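Local coordinates for ABC transporter substrate-binding protein (PDB 3UN6) that probably captures a substrate for an ABC-type import system at the cell membrane and is found here with zinc bound, its natural ligand being unestablished, at residues A[43-48]-A[279-284]; A[50-55]-A[245-250]. One frame throughout, in Å; residues are numbered along the deposited sequence.

Contact 1: residues A[43-48]-A[279-284]. With ZN (zinc ion), chain B.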
loop_
_atom_site.group_PDB
_atom_site.type_symbol
_atom_site.label_atom_id
_atom_site.label_comp_id
_atom_site.label_asym_id
_atom_site.label_seq_id
_atom_site.Cartn_x
_atom_site.Cartn_y
_atom_site.Cartn_z
ATOM N N PRO A 43 5.415 -0.993 -7.782
ATOM C CA PRO A 43 4.808 -0.023 -8.724
ATOM C C PRO A 43 3.265 0.014 -8.660
ATOM O O PRO A 43 2.576 -0.345 -9.597
ATOM C CB PRO A 43 5.298 -0.514 -10.090
ATOM C CG PRO A 43 5.377 -2.012 -9.929
ATOM C CD PRO A 43 5.767 -2.258 -8.471
ATOM N N ILE A 44 2.763 0.483 -7.526
ATOM C CA ILE A 44 1.351 0.593 -7.258
ATOM C C ILE A 44 1.112 2.045 -6.854
ATOM O O ILE A 44 2.059 2.743 -6.490
ATOM C CB ILE A 44 0.953 -0.317 -6.127
ATOM C CG1 ILE A 44 1.840 -0.041 -4.892
ATOM C CG2 ILE A 44 1.066 -1.790 -6.575
ATOM C CD1 ILE A 44 1.513 -0.899 -3.671
ATOM N N THR A 45 -0.132 2.504 -6.918
ATOM C CA THR A 45 -0.439 3.905 -6.557
ATOM C C THR A 45 -0.085 4.226 -5.109
ATOM O O THR A 45 0.126 5.394 -4.761
ATOM C CB THR A 45 -1.920 4.265 -6.749
ATOM O OG1 THR A 45 -2.727 3.540 -5.811
ATOM C CG2 THR A 45 -2.377 3.990 -8.187
ATOM N N HIS A 46 0.003 3.204 -4.270
ATOM C CA HIS A 46 0.298 3.441 -2.875
ATOM C C HIS A 46 1.705 3.926 -2.626
ATOM O O HIS A 46 1.994 4.429 -1.538
ATOM C CB HIS A 46 0.009 2.211 -2.013
ATOM C CG HIS A 46 -1.410 1.755 -2.093
ATOM N ND1 HIS A 46 -1.861 0.625 -1.458
ATOM C CD2 HIS A 46 -2.465 2.248 -2.787
ATOM C CE1 HIS A 46 -3.145 0.463 -1.716
ATOM N NE2 HIS A 46 -3.535 1.433 -2.526
ATOM N N SER A 47 2.568 3.806 -3.628
ATOM C CA SER A 47 3.945 4.248 -3.483
ATOM C C SER A 47 4.280 5.440 -4.353
ATOM O O SER A 47 5.424 5.873 -4.360
ATOM C CB SER A 47 4.893 3.078 -3.852
ATOM O OG SER A 47 4.915 2.893 -5.253
ATOM N N ALA A 48 3.290 5.990 -5.067
ATOM C CA ALA A 48 3.510 7.052 -6.046
ATOM C C ALA A 48 4.001 8.377 -5.454
ATOM O O ALA A 48 4.631 9.155 -6.161
ATOM C CB ALA A 48 2.237 7.285 -6.852
ATOM N N THR A 279 -7.439 6.896 -5.878
ATOM C CA THR A 279 -6.428 7.014 -4.852
ATOM C C THR A 279 -6.376 8.493 -4.465
ATOM O O THR A 279 -6.666 9.346 -5.280
ATOM C CB THR A 279 -5.052 6.528 -5.355
ATOM O OG1 THR A 279 -5.194 5.244 -5.981
ATOM C CG2 THR A 279 -4.049 6.407 -4.192
ATOM N N SER A 280 -6.083 8.797 -3.210
ATOM C CA SER A 280 -5.912 10.198 -2.808
ATOM C C SER A 280 -4.657 10.282 -1.958
ATOM O O SER A 280 -4.118 9.257 -1.519
ATOM C CB SER A 280 -7.148 10.768 -2.095
ATOM O OG SER A 280 -7.225 10.325 -0.759
ATOM N N TYR A 281 -4.146 11.490 -1.779
ATOM C CA TYR A 281 -2.944 11.706 -0.986
ATOM C C TYR A 281 -3.208 12.834 0.037
ATOM O O TYR A 281 -3.994 12.644 0.948
ATOM C CB TYR A 281 -1.754 11.969 -1.915
ATOM C CG TYR A 281 -1.532 10.832 -2.886
ATOM C CD1 TYR A 281 -0.671 9.782 -2.576
ATOM C CD2 TYR A 281 -2.214 10.779 -4.098
ATOM C CE1 TYR A 281 -0.480 8.735 -3.451
ATOM C CE2 TYR A 281 -2.035 9.730 -4.980
ATOM C CZ TYR A 281 -1.167 8.707 -4.655
ATOM O OH TYR A 281 -0.984 7.629 -5.506
ATOM N N GLY A 282 -2.554 13.981 -0.086
ATOM C CA GLY A 282 -2.791 15.090 0.856
ATOM C C GLY A 282 -2.144 14.911 2.223
ATOM O O GLY A 282 -0.919 14.746 2.336
ATOM N N ASP A 283 -2.959 14.984 3.270
ATOM C CA ASP A 283 -2.472 14.827 4.631
ATOM C C ASP A 283 -2.162 13.362 4.842
ATOM O O ASP A 283 -3.069 12.523 4.853
ATOM C CB ASP A 283 -3.538 15.314 5.620
ATOM C CG ASP A 283 -3.104 15.196 7.070
ATOM O OD1 ASP A 283 -2.079 14.537 7.370
ATOM O OD2 ASP A 283 -3.817 15.755 7.916
ATOM N N LEU A 284 -0.880 13.049 4.996
ATOM C CA LEU A 284 -0.454 11.681 5.151
ATOM C C LEU A 284 -0.054 11.344 6.603
ATOM O O LEU A 284 0.736 10.432 6.852
ATOM C CB LEU A 284 0.685 11.381 4.154
ATOM C CG LEU A 284 0.339 11.526 2.676
ATOM C CD1 LEU A 284 1.586 11.287 1.783
ATOM C CD2 LEU A 284 -0.770 10.573 2.261
HETATM ZN ZN ZN B . -0.978 -0.736 -0.112
HETATM O O HOH W 1 -0.763 -2.658 -1.514
#

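Contact 2: residues A[50-55]-A[245-250]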
loop_
_atom_site.group_PDB
_atom_site.type_symbol
_atom_site.label_atom_id
_atom_site.label_comp_id
_atom_site.label_asym_id
_atom_site.label_seq_id
_atom_site.Cartn_x
_atom_site.Cartn_y
_atom_site.Cartn_z
ATOM N N LEU A 50 6.384 8.676 -3.474
ATOM C CA LEU A 50 7.851 8.591 -3.517
ATOM C C LEU A 50 8.379 9.115 -4.863
ATOM O O LEU A 50 9.442 9.754 -4.905
ATOM C CB LEU A 50 8.337 7.153 -3.312
ATOM C CG LEU A 50 8.233 6.588 -1.904
ATOM C CD1 LEU A 50 8.636 5.122 -1.924
ATOM C CD2 LEU A 50 9.108 7.389 -0.960
HETATM N N MSE A 51 7.638 8.844 -5.949
HETATM C CA MSE A 51 8.025 9.302 -7.290
HETATM C C MSE A 51 7.944 10.832 -7.306
HETATM O O MSE A 51 8.834 11.529 -7.821
HETATM C CB MSE A 51 7.089 8.756 -8.383
HETATM C CG MSE A 51 6.692 7.239 -8.376
HETATM SE SE MSE A 51 8.095 5.904 -8.440
HETATM C CE MSE A 51 8.431 5.689 -6.504
HETATM N N MSE A 52 6.860 11.366 -6.749
HETATM C CA MSE A 52 6.713 12.816 -6.682
HETATM C C MSE A 52 7.852 13.428 -5.865
HETATM O O MSE A 52 8.409 14.468 -6.261
HETATM C CB MSE A 52 5.374 13.213 -6.075
HETATM C CG MSE A 52 5.186 14.664 -6.006
HETATM SE SE MSE A 52 5.040 15.499 -7.810
HETATM C CE MSE A 52 5.621 17.262 -7.296
ATOM N N THR A 53 8.200 12.792 -4.742
ATOM C CA THR A 53 9.279 13.286 -3.871
ATOM C C THR A 53 10.580 13.398 -4.659
ATOM O O THR A 53 11.279 14.405 -4.580
ATOM C CB THR A 53 9.457 12.384 -2.631
ATOM O OG1 THR A 53 8.208 12.304 -1.933
ATOM C CG2 THR A 53 10.528 12.932 -1.700
ATOM N N LYS A 54 10.879 12.350 -5.418
ATOM C CA LYS A 54 12.024 12.285 -6.303
ATOM C C LYS A 54 12.000 13.440 -7.314
ATOM O O LYS A 54 13.009 14.117 -7.511
ATOM C CB LYS A 54 12.004 10.934 -7.035
ATOM C CG LYS A 54 13.138 10.669 -7.998
ATOM C CD LYS A 54 14.443 10.592 -7.302
ATOM C CE LYS A 54 15.507 10.149 -8.261
ATOM N NZ LYS A 54 16.829 10.272 -7.631
ATOM N N LYS A 55 10.842 13.704 -7.919
ATOM C CA LYS A 55 10.752 14.779 -8.888
ATOM C C LYS A 55 10.998 16.136 -8.215
ATOM O O LYS A 55 11.703 16.987 -8.748
ATOM C CB LYS A 55 9.408 14.789 -9.595
ATOM C CG LYS A 55 9.345 15.864 -10.671
ATOM C CD LYS A 55 7.976 16.000 -11.312
ATOM C CE LYS A 55 8.006 17.121 -12.378
ATOM N NZ LYS A 55 6.657 17.422 -12.917
ATOM N N LYS A 245 6.235 15.281 2.498
ATOM C CA LYS A 245 5.008 15.949 2.949
ATOM C C LYS A 245 4.505 16.944 1.891
ATOM O O LYS A 245 3.328 16.935 1.529
ATOM C CB LYS A 245 5.246 16.622 4.293
ATOM C CG LYS A 245 4.040 17.347 4.844
ATOM C CD LYS A 245 4.255 17.680 6.300
ATOM C CE LYS A 245 3.036 18.376 6.893
ATOM N NZ LYS A 245 3.247 18.647 8.341
ATOM N N LYS A 246 5.411 17.787 1.392
ATOM C CA LYS A 246 5.089 18.737 0.334
ATOM C C LYS A 246 4.513 17.991 -0.886
ATOM O O LYS A 246 3.494 18.408 -1.468
ATOM C CB LYS A 246 6.343 19.507 -0.093
ATOM C CG LYS A 246 7.026 20.341 0.995
ATOM C CD LYS A 246 8.247 21.092 0.428
ATOM C CE LYS A 246 9.011 21.891 1.493
ATOM N NZ LYS A 246 8.174 22.905 2.184
ATOM N N SER A 247 5.166 16.876 -1.252
ATOM C CA SER A 247 4.759 16.071 -2.408
ATOM C C SER A 247 3.344 15.535 -2.266
ATOM O O SER A 247 2.575 15.505 -3.237
ATOM C CB SER A 247 5.730 14.903 -2.624
ATOM O OG SER A 247 7.009 15.390 -2.995
ATOM N N GLY A 248 3.009 15.141 -1.045
ATOM C CA GLY A 248 1.700 14.595 -0.732
ATOM C C GLY A 248 0.570 15.527 -1.090
ATOM O O GLY A 248 -0.473 15.083 -1.565
ATOM N N PHE A 249 0.785 16.813 -0.886
ATOM C CA PHE A 249 -0.219 17.821 -1.236
ATOM C C PHE A 249 -0.214 18.128 -2.733
ATOM O O PHE A 249 -1.268 18.344 -3.313
ATOM C CB PHE A 249 -0.046 19.072 -0.388
ATOM C CG PHE A 249 -0.366 18.844 1.071
ATOM C CD1 PHE A 249 -1.678 18.825 1.503
ATOM C CD2 PHE A 249 0.644 18.626 1.998
ATOM C CE1 PHE A 249 -1.990 18.599 2.848
ATOM C CE2 PHE A 249 0.352 18.395 3.342
ATOM C CZ PHE A 249 -0.974 18.383 3.768
ATOM N N LYS A 250 0.957 18.142 -3.359
ATOM C CA LYS A 250 1.032 18.298 -4.828
ATOM C C LYS A 250 0.210 17.207 -5.546
ATOM O O LYS A 250 -0.400 17.449 -6.594
ATOM C CB LYS A 250 2.485 18.180 -5.316
ATOM C CG LYS A 250 3.253 19.450 -5.476
ATOM C CD LYS A 250 2.707 20.269 -6.654
ATOM C CE LYS A 250 3.661 21.368 -7.061
ATOM N NZ LYS A 250 4.099 22.179 -5.890
#

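Contact 1: residues A[43-48]-A[279-284]
T45 tucks OG1 between its own backbone N and carbonyl carbon (chi1 67°), while T279 sets OG1 beside its N (chi1 -49°), and these two rotations point the hydroxyl oxygens at each other, although the side chains meet at a slant. T45 OG1 donates to T279 OG1 over 3.0 Å. T279 OG1 is also hydrogen-bonded to S275 O, one turn back in the preceding helix, so the short hydroxyl links T45 to that helix end. Threonine suits both places: each offers a polar atom on a branched, otherwise apolar side chain in a buried setting.

Beside this pair, the Y281 ring reaches in lengthwise and gives its hydroxyl to the backbone, Y281 OH lying 2.6 Å from T45 O. The hydroxyl approaches to one side of the C=O direction, at a C=O...donor angle of 131°, and lies somewhat out of the carbonyl plane. A48 N comes to the same T45 O from the opposite face of the carbonyl, at 3.2 Å, so two donors satisfy this buried oxygen and fix the 3-10 turn of 45-47. A48, small enough to leave room for the phenol, rests CB 3.5 Å from Y281 OH.

That turn also carries H46, whose ND1 binds the zinc ion at 2.1 Å, with C220, C221 and a water completing the ligands found. The H46 ring stacks on that of H114 in strand 112-122. M261 of helix 254-264 packs on T45 and A48. The contact thus joins the loop between strand 36-41 and helix 48-58 to strand 279-280, which pairs antiparallel with strand 112-122.

Contact 2: residues A[50-55]-A[245-250]
S247 OG, pressed against the backbone of T53, is hydrogen-bonded to D243 O one turn earlier in its own helix, a bond reached because OG stands beside the serine's backbone N (chi1 -66°). The nearest atom across the contact is carbon: S247 OG lies 3.2 Å from T53 CA. T53 OG1 likewise bonds within its own helix, to N49 O, and each hydroxyl thus has a carbonyl partner in its own helix. The axes of segments 50-55 and 245-250 approach to 8.5 Å, with 111° between their N-to-C directions, and the small serine is consistent with the close approach of T53 and S247.

M52, a selenomethionine, lies alongside, and its CG meets S247 CB at 3.4 Å, a tight fit. Its chain then bends at chi2 and carries CE to the aliphatic base of K250, with M52 CE 3.7 Å from K250 CG. The long unbranched side chain, with selenium in the place of methionine's sulfur, can follow this surface, while lysine supplies methylenes to the packing and leads its amine away from it. I260 of helix 254-264 and M251 also touch M52.

Helix 48-58 connects parallel neighbours 36-41 and 66-71, a beta-alpha-beta crossover characteristic of the periplasmic-binding-protein fold, and helix 234-250 packs across it.

How the contacts relate
From the N terminus, strand 36-41 runs into 43-48, and the chain passes directly into helix 48-58, which holds 50-55. After most strands of both sheets, helix 234-250 returns to 50-55 and closes the loop of contact 2. Helices 254-264 and 269-277 follow before 279-284 reaches 43-48, so contact 1 closes a larger loop that encloses the smaller one without crossing it. The centres lie about 10 Å apart, and the contacts touch directly: G282 N is 2.8 Å from G248 O, probably a hydrogen bond, and F249 packs on G282. Together they tie the start of the first crossover helix to the late helices and to the strand beside 112-122.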